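Local coordinates for DspB (Aggregatibacter actinomycetemcomitans, PDB 1YHT), which hydrolyses terminal N-acetylhexosamine residues as a beta-N-acetylhexosaminidase of glycoside hydrolase family 20 and releases biofilms, probably by cutting their matrix polysaccharide, at residues S274-I279 and L304-G309; K296-N301 and K347-A352; G47-L52 and T268-N273. All blocks are in the same frame, centred on the assembly; numbering follows the deposited sequence.

Contact 1 of 3, residues S274-I279 and L304-G309. With ACY (acetic acid), chain B.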
loop_
_atom_site.group_PDB
_atom_site.type_symbol
_atom_site.label_atom_id
_atom_site.label_comp_id
_atom_site.label_asym_id
_atom_site.label_seq_id
_atom_site.Cartn_x
_atom_site.Cartn_y
_atom_site.Cartn_z
ATOM N N SER A 274 -12.686 1.284 0.819
ATOM C CA SER A 274 -12.622 0.154 -0.111
ATOM C C SER A 274 -13.898 0.001 -0.952
ATOM O O SER A 274 -13.840 -0.439 -2.077
ATOM C CB SER A 274 -12.319 -1.157 0.618
ATOM O OG SER A 274 -13.321 -1.425 1.580
ATOM N N TYR A 275 -15.048 0.415 -0.443
ATOM C CA TYR A 275 -16.243 0.290 -1.280
ATOM C C TYR A 275 -16.174 1.078 -2.586
ATOM O O TYR A 275 -16.504 0.527 -3.640
ATOM C CB TYR A 275 -17.490 0.675 -0.519
ATOM C CG TYR A 275 -18.750 0.377 -1.307
ATOM C CD1 TYR A 275 -19.265 -0.923 -1.392
ATOM C CD2 TYR A 275 -19.388 1.379 -1.995
ATOM C CE1 TYR A 275 -20.410 -1.195 -2.134
ATOM C CE2 TYR A 275 -20.551 1.124 -2.716
ATOM C CZ TYR A 275 -21.059 -0.149 -2.760
ATOM O OH TYR A 275 -22.186 -0.348 -3.514
ATOM N N TYR A 276 -15.794 2.354 -2.521
ATOM C CA TYR A 276 -15.728 3.221 -3.716
ATOM C C TYR A 276 -14.348 3.314 -4.385
ATOM O O TYR A 276 -14.236 3.659 -5.569
ATOM C CB TYR A 276 -16.142 4.645 -3.349
ATOM C CG TYR A 276 -17.618 4.783 -3.136
ATOM C CD1 TYR A 276 -18.493 4.693 -4.226
ATOM C CD2 TYR A 276 -18.155 4.964 -1.851
ATOM C CE1 TYR A 276 -19.844 4.809 -4.053
ATOM C CE2 TYR A 276 -19.541 5.112 -1.676
ATOM C CZ TYR A 276 -20.367 5.021 -2.778
ATOM O OH TYR A 276 -21.731 5.127 -2.646
ATOM N N LEU A 277 -13.317 3.067 -3.594
ATOM C CA LEU A 277 -11.970 3.415 -3.975
ATOM C C LEU A 277 -11.033 2.242 -4.179
ATOM O O LEU A 277 -9.887 2.464 -4.543
ATOM C CB LEU A 277 -11.383 4.418 -2.981
ATOM C CG LEU A 277 -12.214 5.667 -2.696
ATOM C CD1 LEU A 277 -11.535 6.524 -1.691
ATOM C CD2 LEU A 277 -12.535 6.510 -3.926
ATOM N N TYR A 278 -11.503 1.021 -3.972
ATOM C CA TYR A 278 -10.759 -0.186 -4.390
ATOM C C TYR A 278 -11.343 -0.664 -5.703
ATOM O O TYR A 278 -12.567 -0.709 -5.859
ATOM C CB TYR A 278 -10.913 -1.331 -3.393
ATOM C CG TYR A 278 -10.009 -1.281 -2.190
ATOM C CD1 TYR A 278 -9.407 -0.088 -1.763
ATOM C CD2 TYR A 278 -9.804 -2.424 -1.427
ATOM C CE1 TYR A 278 -8.603 -0.061 -0.667
ATOM C CE2 TYR A 278 -9.031 -2.376 -0.292
ATOM C CZ TYR A 278 -8.409 -1.219 0.067
ATOM O OH TYR A 278 -7.560 -1.228 1.174
ATOM N N ILE A 279 -10.452 -1.001 -6.637
ATOM C CA ILE A 279 -10.844 -1.767 -7.808
ATOM C C ILE A 279 -9.916 -2.980 -7.902
ATOM O O ILE A 279 -8.690 -2.869 -7.680
ATOM C CB ILE A 279 -10.917 -0.878 -9.125
ATOM C CG1 ILE A 279 -11.447 -1.713 -10.291
ATOM C CG2 ILE A 279 -9.554 -0.279 -9.467
ATOM C CD1 ILE A 279 -12.056 -0.860 -11.422
ATOM N N LEU A 304 -15.603 12.919 -0.325
ATOM C CA LEU A 304 -14.438 12.660 0.533
ATOM C C LEU A 304 -14.832 12.256 1.978
ATOM O O LEU A 304 -14.068 11.564 2.660
ATOM C CB LEU A 304 -13.508 13.870 0.533
ATOM C CG LEU A 304 -12.216 13.704 1.316
ATOM C CD1 LEU A 304 -11.366 12.510 0.717
ATOM C CD2 LEU A 304 -11.442 14.999 1.362
ATOM N N GLY A 305 -16.011 12.671 2.427
ATOM C CA GLY A 305 -16.460 12.408 3.787
ATOM C C GLY A 305 -17.120 11.066 4.011
ATOM O O GLY A 305 -17.419 10.671 5.157
ATOM N N VAL A 306 -17.367 10.369 2.922
ATOM C CA VAL A 306 -17.922 9.073 2.953
ATOM C C VAL A 306 -16.750 8.134 3.099
ATOM O O VAL A 306 -16.004 7.930 2.136
ATOM C CB VAL A 306 -18.728 8.782 1.713
ATOM C CG1 VAL A 306 -19.275 7.327 1.720
ATOM C CG2 VAL A 306 -19.915 9.770 1.592
ATOM N N TRP A 307 -16.606 7.564 4.310
ATOM C CA TRP A 307 -15.429 6.721 4.658
ATOM C C TRP A 307 -15.804 5.296 5.000
ATOM O O TRP A 307 -14.978 4.409 4.846
ATOM C CB TRP A 307 -14.660 7.302 5.835
ATOM C CG TRP A 307 -15.473 7.340 7.077
ATOM C CD1 TRP A 307 -16.357 8.311 7.444
ATOM C CD2 TRP A 307 -15.503 6.356 8.119
ATOM N NE1 TRP A 307 -16.932 7.992 8.648
ATOM C CE2 TRP A 307 -16.425 6.799 9.088
ATOM C CE3 TRP A 307 -14.851 5.144 8.321
ATOM C CZ2 TRP A 307 -16.712 6.066 10.242
ATOM C CZ3 TRP A 307 -15.133 4.414 9.472
ATOM C CH2 TRP A 307 -16.058 4.881 10.417
ATOM N N ASP A 308 -17.026 5.067 5.492
ATOM C CA ASP A 308 -17.421 3.752 6.006
ATOM C C ASP A 308 -18.168 2.951 4.924
ATOM O O ASP A 308 -19.422 2.831 4.931
ATOM C CB ASP A 308 -18.219 3.888 7.314
ATOM C CG ASP A 308 -18.715 2.558 7.870
ATOM O OD1 ASP A 308 -18.193 1.482 7.538
ATOM O OD2 ASP A 308 -19.679 2.588 8.653
ATOM N N GLY A 309 -17.384 2.385 4.005
ATOM C CA GLY A 309 -17.929 1.659 2.861
ATOM C C GLY A 309 -18.966 2.523 2.158
ATOM O O GLY A 309 -18.736 3.721 1.937
HETATM C C ACY B . -5.744 -3.874 2.619
HETATM O O ACY B . -6.825 -3.709 2.039
HETATM O OXT ACY B . -5.316 -5.001 2.984
HETATM C CH3 ACY B . -4.907 -2.662 2.852
#
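Tyr-275 and Gly-309 make the tight part of this contact: Tyr-275 CB lies 3.5 Å from Gly-309 CA and nearly as close to its carbonyl carbon. With no side chain in the way, the backbone of Gly-309, at a positive phi of 51°, lies directly against the short helix 274-277. Beside it the packing is easier. The Tyr-276 ring reaches the loop with its CD2 and CE2 atoms, CE2 being 4.1 Å from Val-306 CG1 and 4.0 Å from Gly-309 O, in oblique contacts without a hydrogen bond. The two tyrosines brace each other, with Tyr-275 CD2 standing 3.6 Å above the centre of the Tyr-276 ring. Tyr-275 is on the solvent side: with CG anti to the backbone N (chi1 -172°), its ring leads away from the loop, and its hydroxyl is hydrogen-bonded to Arg-310. At the far end of 274-279, the Tyr-278 hydroxyl donates a hydrogen bond to a bound acetic acid, probably from the crystallisation liquor, OH to O of the acid 2.7 Å. Side-chain amides hold the loop, Asn-271 hydrogen-bonding to the carbonyls of Leu-304 and Val-306, Asn-273 to those of Val-306 and Gly-309. The short helix after barrel strand 269-271 thus packs on the loop between helix 287-301 and strand 324-329, while Leu-277 meets Val-353 of helix 339-358 and strand 278-279 pairs with strand 324-329.

Contact 2 of 3, residues K296-N301 and K347-A352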
loop_
_atom_site.group_PDB
_atom_site.type_symbol
_atom_site.label_atom_id
_atom_site.label_comp_id
_atom_site.label_asym_id
_atom_site.label_seq_id
_atom_site.Cartn_x
_atom_site.Cartn_y
_atom_site.Cartn_z
ATOM N N LYS A 296 -18.418 6.553 -12.941
ATOM C CA LYS A 296 -19.654 7.327 -12.858
ATOM C C LYS A 296 -20.262 7.221 -11.462
ATOM O O LYS A 296 -20.788 8.189 -10.937
ATOM C CB LYS A 296 -20.655 6.866 -13.932
ATOM C CG LYS A 296 -20.290 7.388 -15.299
ATOM C CD LYS A 296 -21.057 6.693 -16.398
ATOM C CE LYS A 296 -20.853 7.443 -17.742
ATOM N NZ LYS A 296 -21.959 7.118 -18.700
ATOM N N ASP A 297 -20.126 6.043 -10.871
ATOM C CA ASP A 297 -20.654 5.747 -9.528
ATOM C C ASP A 297 -19.949 6.604 -8.470
ATOM O O ASP A 297 -20.601 7.211 -7.628
ATOM C CB ASP A 297 -20.553 4.234 -9.245
ATOM C CG ASP A 297 -21.254 3.803 -7.939
ATOM O OD1 ASP A 297 -22.365 4.274 -7.665
ATOM O OD2 ASP A 297 -20.679 2.965 -7.215
ATOM N N VAL A 298 -18.630 6.712 -8.558
ATOM C CA VAL A 298 -17.873 7.620 -7.686
ATOM C C VAL A 298 -18.302 9.085 -7.907
ATOM O O VAL A 298 -18.518 9.839 -6.972
ATOM C CB VAL A 298 -16.350 7.434 -7.935
ATOM C CG1 VAL A 298 -15.503 8.594 -7.349
ATOM C CG2 VAL A 298 -15.931 6.072 -7.396
ATOM N N ILE A 299 -18.452 9.480 -9.155
ATOM C CA ILE A 299 -18.839 10.851 -9.444
ATOM C C ILE A 299 -20.213 11.184 -8.832
ATOM O O ILE A 299 -20.384 12.239 -8.211
ATOM C CB ILE A 299 -18.856 11.092 -10.963
ATOM C CG1 ILE A 299 -17.409 11.138 -11.510
ATOM C CG2 ILE A 299 -19.617 12.390 -11.320
ATOM C CD1 ILE A 299 -17.311 10.791 -12.942
ATOM N N LYS A 300 -21.168 10.279 -9.012
ATOM C CA LYS A 300 -22.559 10.492 -8.560
ATOM C C LYS A 300 -22.723 10.386 -7.040
ATOM O O LYS A 300 -23.399 11.217 -6.426
ATOM C CB LYS A 300 -23.430 9.446 -9.237
ATOM C CG LYS A 300 -24.931 9.522 -8.978
ATOM C CD LYS A 300 -25.668 10.185 -10.104
ATOM C CE LYS A 300 -27.089 9.619 -10.225
ATOM N NZ LYS A 300 -27.781 9.585 -8.931
ATOM N N ASN A 301 -22.046 9.395 -6.461
ATOM C CA ASN A 301 -22.350 8.879 -5.119
ATOM C C ASN A 301 -21.229 8.997 -4.080
ATOM O O ASN A 301 -21.499 8.890 -2.890
ATOM C CB ASN A 301 -22.790 7.394 -5.197
ATOM C CG ASN A 301 -23.975 7.177 -6.135
ATOM O OD1 ASN A 301 -23.894 6.417 -7.116
ATOM N ND2 ASN A 301 -25.060 7.835 -5.857
ATOM N N LYS A 347 -8.555 4.748 -16.008
ATOM C CA LYS A 347 -8.264 6.172 -16.118
ATOM C C LYS A 347 -9.430 7.053 -15.668
ATOM O O LYS A 347 -9.247 7.983 -14.921
ATOM C CB LYS A 347 -7.888 6.507 -17.576
ATOM C CG LYS A 347 -7.082 7.749 -17.820
ATOM C CD LYS A 347 -6.585 7.763 -19.298
ATOM C CE LYS A 347 -5.127 8.344 -19.543
ATOM N NZ LYS A 347 -3.883 7.379 -19.738
ATOM N N SER A 348 -10.621 6.787 -16.190
ATOM C CA SER A 348 -11.789 7.578 -15.821
ATOM C C SER A 348 -12.018 7.554 -14.305
ATOM O O SER A 348 -12.347 8.553 -13.705
ATOM C CB SER A 348 -13.028 7.047 -16.555
ATOM O OG SER A 348 -12.888 7.309 -17.961
ATOM N N LEU A 349 -11.810 6.388 -13.692
ATOM C CA LEU A 349 -12.086 6.215 -12.287
ATOM C C LEU A 349 -11.039 6.948 -11.471
ATOM O O LEU A 349 -11.340 7.584 -10.453
ATOM C CB LEU A 349 -12.140 4.721 -11.983
ATOM C CG LEU A 349 -12.221 4.294 -10.516
ATOM C CD1 LEU A 349 -13.418 4.883 -9.808
ATOM C CD2 LEU A 349 -12.246 2.753 -10.441
ATOM N N LEU A 350 -9.788 6.854 -11.902
ATOM C CA LEU A 350 -8.718 7.556 -11.188
ATOM C C LEU A 350 -8.895 9.065 -11.253
ATOM O O LEU A 350 -8.721 9.755 -10.261
ATOM C CB LEU A 350 -7.334 7.141 -11.756
ATOM C CG LEU A 350 -6.118 7.849 -11.135
ATOM C CD1 LEU A 350 -6.039 7.709 -9.590
ATOM C CD2 LEU A 350 -4.822 7.414 -11.808
ATOM N N GLU A 351 -9.233 9.578 -12.436
ATOM C CA GLU A 351 -9.589 10.991 -12.599
ATOM C C GLU A 351 -10.704 11.440 -11.666
ATOM O O GLU A 351 -10.608 12.477 -11.030
ATOM C CB GLU A 351 -9.978 11.311 -14.062
ATOM C CG GLU A 351 -8.815 11.197 -15.009
ATOM C CD GLU A 351 -9.223 11.332 -16.474
ATOM O OE1 GLU A 351 -10.449 11.437 -16.765
ATOM O OE2 GLU A 351 -8.297 11.366 -17.297
ATOM N N ALA A 352 -11.767 10.657 -11.617
ATOM C CA ALA A 352 -12.947 10.939 -10.768
ATOM C C ALA A 352 -12.575 11.009 -9.283
ATOM O O ALA A 352 -12.990 11.893 -8.584
ATOM C CB ALA A 352 -13.989 9.857 -10.948
#
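In the outer helical layer of the family 20 TIM barrel, helix 287-301 lies beside helix 339-358, and Val-298 and Ile-299 of the first meet Leu-349 and Ala-352 of the second. The two short segments run almost parallel, their axes 22° apart and 9.0 Å from each other at closest approach. Ala-352 CB packs against two neighbouring branched side chains, 3.7 Å from Ile-299 CG1 and 4.1 Å from Val-298 CG1. Val-298 uses both of its methyls. CG1, anti to the backbone N (chi1 165°), turns to the alanine, while CG2 meets Leu-349 CD1 at 3.7 Å, the valine and leucine side chains crossing at about a right angle. Ile-299 arrives from the exposed flank; its CD1 also approaches the alanine methyl, 4.0 Å from Ala-352 CB, and so helps cover the outer margin of the seam. No hydrogen bond joins the two segments, and the contacts are apolar, between methyls and one isoleucine methylene. Further along the helix Lys-356 NZ hydrogen-bonds to the carbonyl of Ile-299, tying the end of one helix to the next turn of the other. On the inner side Leu-349 and Leu-350 rest on Leu-327 of strand 324-329, and Leu-350 also reaches Thr-41 and Ile-42 of helix 32-44. Neighbouring helices that lie nearly parallel around a parallel sheet are characteristic of the (beta/alpha)8, or TIM, barrel.

Contact 3 of 3, residues G47-L52 and T268-N273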
loop_
_atom_site.group_PDB
_atom_site.type_symbol
_atom_site.label_atom_id
_atom_site.label_comp_id
_atom_site.label_asym_id
_atom_site.label_seq_id
_atom_site.Cartn_x
_atom_site.Cartn_y
_atom_site.Cartn_z
ATOM N N GLY A 47 -3.557 15.465 -9.079
ATOM C CA GLY A 47 -3.115 14.653 -7.924
ATOM C C GLY A 47 -1.659 14.864 -7.626
ATOM O O GLY A 47 -0.939 15.594 -8.374
ATOM N N ASN A 48 -1.168 14.205 -6.567
ATOM C CA ASN A 48 0.214 14.404 -6.182
ATOM C C ASN A 48 1.009 13.217 -5.627
ATOM O O ASN A 48 2.160 13.414 -5.265
ATOM C CB ASN A 48 0.330 15.597 -5.262
ATOM C CG ASN A 48 -0.611 15.505 -4.175
ATOM O OD1 ASN A 48 -0.891 14.408 -3.710
ATOM N ND2 ASN A 48 -1.177 16.633 -3.789
ATOM N N PHE A 49 0.437 12.008 -5.608
ATOM C CA PHE A 49 1.205 10.846 -5.190
ATOM C C PHE A 49 0.855 9.553 -5.887
ATOM O O PHE A 49 -0.276 9.333 -6.364
ATOM C CB PHE A 49 1.230 10.690 -3.651
ATOM C CG PHE A 49 -0.035 10.150 -3.042
ATOM C CD1 PHE A 49 -0.261 8.780 -3.013
ATOM C CD2 PHE A 49 -0.941 10.987 -2.408
ATOM C CE1 PHE A 49 -1.370 8.237 -2.380
ATOM C CE2 PHE A 49 -2.081 10.474 -1.748
ATOM C CZ PHE A 49 -2.332 9.117 -1.765
ATOM N N LEU A 50 1.880 8.703 -5.921
ATOM C CA LEU A 50 1.765 7.296 -6.336
ATOM C C LEU A 50 2.334 6.428 -5.181
ATOM O O LEU A 50 3.542 6.456 -4.905
ATOM C CB LEU A 50 2.557 7.067 -7.633
ATOM C CG LEU A 50 2.625 5.591 -8.119
ATOM C CD1 LEU A 50 1.280 4.989 -8.325
ATOM C CD2 LEU A 50 3.373 5.557 -9.460
ATOM N N HIS A 51 1.420 5.759 -4.492
ATOM C CA HIS A 51 1.683 4.787 -3.430
ATOM C C HIS A 51 1.929 3.429 -4.077
ATOM O O HIS A 51 1.022 2.780 -4.647
ATOM C CB HIS A 51 0.481 4.876 -2.453
ATOM C CG HIS A 51 0.401 3.813 -1.381
ATOM N ND1 HIS A 51 -0.678 3.753 -0.512
ATOM C CD2 HIS A 51 1.195 2.755 -1.068
ATOM C CE1 HIS A 51 -0.535 2.711 0.289
ATOM N NE2 HIS A 51 0.574 2.069 -0.043
ATOM N N LEU A 52 3.191 3.016 -4.022
ATOM C CA LEU A 52 3.663 1.827 -4.734
ATOM C C LEU A 52 3.712 0.641 -3.824
ATOM O O LEU A 52 4.651 0.494 -3.014
ATOM C CB LEU A 52 5.032 2.048 -5.336
ATOM C CG LEU A 52 5.378 1.107 -6.496
ATOM C CD1 LEU A 52 4.465 1.366 -7.728
ATOM C CD2 LEU A 52 6.848 1.218 -6.890
ATOM N N THR A 268 -3.543 12.829 10.935
ATOM C CA THR A 268 -3.648 12.884 9.489
ATOM C C THR A 268 -4.247 11.586 8.994
ATOM O O THR A 268 -3.732 10.508 9.269
ATOM C CB THR A 268 -2.267 13.103 8.888
ATOM O OG1 THR A 268 -1.774 14.343 9.388
ATOM C CG2 THR A 268 -2.298 13.143 7.394
ATOM N N VAL A 269 -5.368 11.681 8.283
ATOM C CA VAL A 269 -6.004 10.498 7.756
ATOM C C VAL A 269 -6.385 10.726 6.284
ATOM O O VAL A 269 -7.081 11.701 5.955
ATOM C CB VAL A 269 -7.256 10.114 8.548
ATOM C CG1 VAL A 269 -7.786 8.777 8.030
ATOM C CG2 VAL A 269 -6.966 10.042 10.097
ATOM N N LEU A 270 -5.992 9.775 5.439
ATOM C CA LEU A 270 -6.439 9.705 4.038
ATOM C C LEU A 270 -7.490 8.622 3.908
ATOM O O LEU A 270 -7.357 7.539 4.493
ATOM C CB LEU A 270 -5.276 9.403 3.072
ATOM C CG LEU A 270 -4.237 10.499 2.872
ATOM C CD1 LEU A 270 -3.285 10.594 4.100
ATOM C CD2 LEU A 270 -3.436 10.268 1.594
ATOM N N ASN A 271 -8.513 8.924 3.119
ATOM C CA ASN A 271 -9.632 8.060 2.951
ATOM C C ASN A 271 -9.373 7.119 1.773
ATOM O O ASN A 271 -9.292 7.535 0.634
ATOM C CB ASN A 271 -10.891 8.918 2.714
ATOM C CG ASN A 271 -12.181 8.095 2.655
ATOM O OD1 ASN A 271 -12.152 6.869 2.740
ATOM N ND2 ASN A 271 -13.333 8.787 2.533
ATOM N N TYR A 272 -9.254 5.845 2.070
ATOM C CA TYR A 272 -9.017 4.826 1.061
ATOM C C TYR A 272 -10.265 3.944 0.866
ATOM O O TYR A 272 -10.172 2.891 0.239
ATOM C CB TYR A 272 -7.834 3.980 1.467
ATOM C CG TYR A 272 -6.454 4.481 1.022
ATOM C CD1 TYR A 272 -5.995 5.743 1.367
ATOM C CD2 TYR A 272 -5.592 3.660 0.289
ATOM C CE1 TYR A 272 -4.710 6.181 1.003
ATOM C CE2 TYR A 272 -4.300 4.090 -0.046
ATOM C CZ TYR A 272 -3.864 5.361 0.303
ATOM O OH TYR A 272 -2.560 5.829 -0.002
ATOM N N ASN A 273 -11.404 4.384 1.444
ATOM C CA ASN A 273 -12.710 3.631 1.440
ATOM C C ASN A 273 -12.772 2.549 0.395
ATOM O O ASN A 273 -12.935 2.852 -0.780
ATOM C CB ASN A 273 -13.871 4.613 1.220
ATOM C CG ASN A 273 -15.257 3.946 1.271
ATOM O OD1 ASN A 273 -15.404 2.755 1.016
ATOM N ND2 ASN A 273 -16.266 4.732 1.593
#
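His-51 swings its imidazole inward with CG anti to the backbone N (chi1 170°), while Phe-49 takes the crowded position between N and carbonyl carbon (chi1 76°); both meet residues of 268-273 across the barrel interior. His-51 ND1 and Tyr-272 OH form a nearly straight hydrogen bond of 2.8 Å (162°), in which either could be the donor. The hydroxyl lies at the edge of the imidazole, near its plane, and the two rings meet rim to rim with planes at 57°. Phe-49 packs beside this bond: its CE2 is 3.6 Å from Leu-270 CD2, and its CE1 is 3.6 Å from Tyr-272 OH, both approached obliquely. His-51 NE2 is hydrogen-bonded to Glu-114, so both imidazole nitrogens are engaged, and the ring stacks on that of His-179. On either side of Tyr-272 in the chain, Asn-271 and Asn-273 form an Asx turn, Asn-271 OD1 accepting from Asn-273 N (2.9 Å). The backbones stay far apart, Phe-49 CA and Leu-270 CA being 12.0 Å from each other. Strands 49-53 and 269-271 are joined by side chains through the barrel core, with strands 18-24 and 324-329 between them along the sheet, and Trp-216 meets the Tyr-272 ring at about 90°.

Contact 3 closes first along the chain and lies nearest the middle, its centre about 9 Å from that of the chain; contact 1 follows directly, and contact 2 alternates with it, since 296-301 falls between the two segments of contact 1 and 347-352 comes after 304-309. Centres of contacts 1 and 2, and of 1 and 3, are about 12 Å apart; contacts 2 and 3 do not touch, their nearest atoms being about 7 Å apart. Contact 1 touches both of the others, contact 3 through the asparagine side chains and contact 2 where Tyr-276 packs on Val-298 and Ile-279 on Leu-349. Together they connect the barrel interior, through the end of strand 269-271, with the outer helices.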